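Local coordinates for protein polyketide synthase (Synechococcus sp., PDB 4GOX) that probably transfers a sulfuryl group from PAPS to a polyketide intermediate, as the sulfotransferase domain of an olefin synthase that makes hydrocarbons, at residues Asp19-Asn24 against Leu145-Lys150. Residues are numbered along the deposited sequence; the frame is centred on the assembly and turned at random.
Sequences DHKNPN and LFDQAK
Asn22 lays its side chain beside the ring of Phe146, both pointing the same way, with Asn22 CB 3.7 Å from Phe146 CD1 and the amide turned 46° from the ring plane. CG stands anti to the backbone N (chi1 -171°), which carries the amide along the ring while OD1 turns back toward Asn24. There OD1 accepts from Asn24 N at 3.0 Å, closing an Asx turn, and from Asn24 ND2 on the opposite face of its plane; Asn22 ND2 hydrogen-bonds to Gln117 OE1. With an alanine here, the amide beside Phe146 CE1 would be gone, and Asn24 N and ND2 are likely to lose their shared acceptor and Gln117 OE1 its donor.

The backbones meet in a single bridge. Asn22 N donates to Leu145 O at 2.9 Å, and Asp147 N donates to Asn22 O at 2.8 Å, both nearly straight. A water also donates to Asn22 O and to Asn24 O, and accepts from Gln148 N, tying the two segments together further along. On the more exposed flank, Lys21 crosses the Asp147 carboxylate: its CB lies 3.4 Å from Asp147 OD2, and the bend at chi3 (85°) brings CE to 3.2 Å from Phe146 O. The salt bridge is long, Lys21 NZ to Asp147 OD2 4.0 Å, and NZ also has a hydrogen bond to Glu143 O.

The bridge thus joins the loop leading into strand 26-30 to the turn between helix 136-145 and strand 149-155, just ahead of where these neighbouring strands pair in the central parallel sheet, with Phe146 packed on Ile26 and Phe28 and edge-to-face with Tyr113.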
loop_
_atom_site.group_PDB
_atom_site.type_symbol
_atom_site.label_atom_id
_atom_site.label_comp_id
_atom_site.label_asym_id
_atom_site.label_seq_id
_atom_site.Cartn_x
_atom_site.Cartn_y
_atom_site.Cartn_z
ATOM N N ASP A 19 2.604 13.772 21.661
ATOM C CA ASP A 19 3.450 14.670 22.460
ATOM C C ASP A 19 4.705 15.045 21.676
ATOM O O ASP A 19 5.049 16.227 21.583
ATOM C CB ASP A 19 3.794 14.032 23.820
ATOM C CG ASP A 19 2.708 14.159 24.887
ATOM O OD1 ASP A 19 1.572 14.571 24.544
ATOM O OD2 ASP A 19 2.997 13.851 26.068
ATOM N N HIS A 20 5.321 14.035 21.034
ATOM C CA HIS A 20 6.467 14.173 20.145
ATOM C C HIS A 20 6.279 13.298 18.900
ATOM O O HIS A 20 5.965 12.106 19.016
ATOM C CB HIS A 20 7.806 13.876 20.854
ATOM C CG HIS A 20 7.765 12.794 21.898
ATOM N ND1 HIS A 20 8.022 13.073 23.240
ATOM C CD2 HIS A 20 7.539 11.463 21.766
ATOM C CE1 HIS A 20 7.934 11.912 23.874
ATOM N NE2 HIS A 20 7.644 10.914 23.030
ATOM N N LYS A 21 6.456 13.900 17.705
ATOM C CA LYS A 21 6.339 13.185 16.429
ATOM C C LYS A 21 7.424 12.127 16.310
ATOM O O LYS A 21 8.509 12.283 16.897
ATOM C CB LYS A 21 6.438 14.149 15.242
ATOM C CG LYS A 21 5.134 14.853 14.929
ATOM C CD LYS A 21 5.318 15.931 13.885
ATOM C CE LYS A 21 5.258 15.391 12.487
ATOM N NZ LYS A 21 5.160 16.475 11.478
ATOM N N ASN A 22 7.124 11.044 15.559
ATOM C CA ASN A 22 8.065 9.960 15.341
ATOM C C ASN A 22 9.146 10.427 14.340
ATOM O O ASN A 22 8.818 10.797 13.210
ATOM C CB ASN A 22 7.340 8.696 14.890
ATOM C CG ASN A 22 8.182 7.449 14.831
ATOM O OD1 ASN A 22 9.407 7.476 14.713
ATOM N ND2 ASN A 22 7.529 6.309 14.878
ATOM N N PRO A 23 10.430 10.496 14.765
ATOM C CA PRO A 23 11.476 10.963 13.839
ATOM C C PRO A 23 12.042 9.857 12.939
ATOM O O PRO A 23 12.756 10.159 11.978
ATOM C CB PRO A 23 12.541 11.512 14.787
ATOM C CG PRO A 23 12.416 10.654 16.026
ATOM C CD PRO A 23 11.001 10.123 16.081
ATOM N N ASN A 24 11.739 8.580 13.274
ATOM C CA ASN A 24 12.223 7.386 12.586
ATOM C C ASN A 24 11.620 7.204 11.201
ATOM O O ASN A 24 10.410 7.369 11.036
ATOM C CB ASN A 24 11.998 6.139 13.434
ATOM C CG ASN A 24 12.815 6.133 14.709
ATOM O OD1 ASN A 24 14.049 6.112 14.680
ATOM N ND2 ASN A 24 12.144 6.168 15.854
ATOM N N LEU A 145 1.592 11.918 12.600
ATOM C CA LEU A 145 2.390 10.951 13.379
ATOM C C LEU A 145 3.899 10.930 13.135
ATOM O O LEU A 145 4.646 10.616 14.061
ATOM C CB LEU A 145 1.864 9.513 13.182
ATOM C CG LEU A 145 0.419 9.199 13.590
ATOM C CD1 LEU A 145 0.029 7.808 13.105
ATOM C CD2 LEU A 145 0.209 9.340 15.109
ATOM N N PHE A 146 4.339 11.204 11.899
ATOM C CA PHE A 146 5.740 11.059 11.485
ATOM C C PHE A 146 6.414 12.308 10.956
ATOM O O PHE A 146 5.788 13.106 10.257
ATOM C CB PHE A 146 5.838 9.970 10.406
ATOM C CG PHE A 146 5.145 8.676 10.758
ATOM C CD1 PHE A 146 5.717 7.785 11.665
ATOM C CD2 PHE A 146 3.945 8.324 10.148
ATOM C CE1 PHE A 146 5.077 6.589 11.987
ATOM C CE2 PHE A 146 3.320 7.121 10.458
ATOM C CZ PHE A 146 3.885 6.267 11.383
ATOM N N ASP A 147 7.725 12.417 11.214
ATOM C CA ASP A 147 8.563 13.517 10.735
ATOM C C ASP A 147 9.078 13.223 9.345
ATOM O O ASP A 147 9.146 14.126 8.513
ATOM C CB ASP A 147 9.804 13.669 11.640
ATOM C CG ASP A 147 9.662 14.529 12.883
ATOM O OD1 ASP A 147 10.569 14.473 13.744
ATOM O OD2 ASP A 147 8.681 15.318 12.961
ATOM N N GLN A 148 9.479 11.963 9.111
ATOM C CA GLN A 148 10.160 11.507 7.901
ATOM C C GLN A 148 9.456 10.403 7.108
ATOM O O GLN A 148 10.148 9.564 6.527
ATOM C CB GLN A 148 11.590 11.056 8.273
ATOM C CG GLN A 148 12.569 12.200 8.497
ATOM C CD GLN A 148 13.256 12.609 7.218
ATOM O OE1 GLN A 148 14.345 12.119 6.890
ATOM N NE2 GLN A 148 12.641 13.522 6.470
ATOM N N ALA A 149 8.101 10.411 7.023
ATOM C CA ALA A 149 7.393 9.410 6.207
ATOM C C ALA A 149 7.680 9.627 4.721
ATOM O O ALA A 149 7.703 10.764 4.253
ATOM C CB ALA A 149 5.894 9.474 6.453
ATOM N N LYS A 150 7.910 8.541 3.994
ATOM C CA LYS A 150 8.103 8.573 2.535
ATOM C C LYS A 150 6.919 7.895 1.889
ATOM O O LYS A 150 6.440 6.881 2.395
ATOM C CB LYS A 150 9.406 7.897 2.098
ATOM C CG LYS A 150 10.638 8.747 2.362
ATOM C CD LYS A 150 11.865 8.084 1.735
ATOM C CE LYS A 150 13.139 8.852 1.988
ATOM N NZ LYS A 150 13.709 8.521 3.316
HETATM O O HOH W 1 9.201 9.805 10.671
#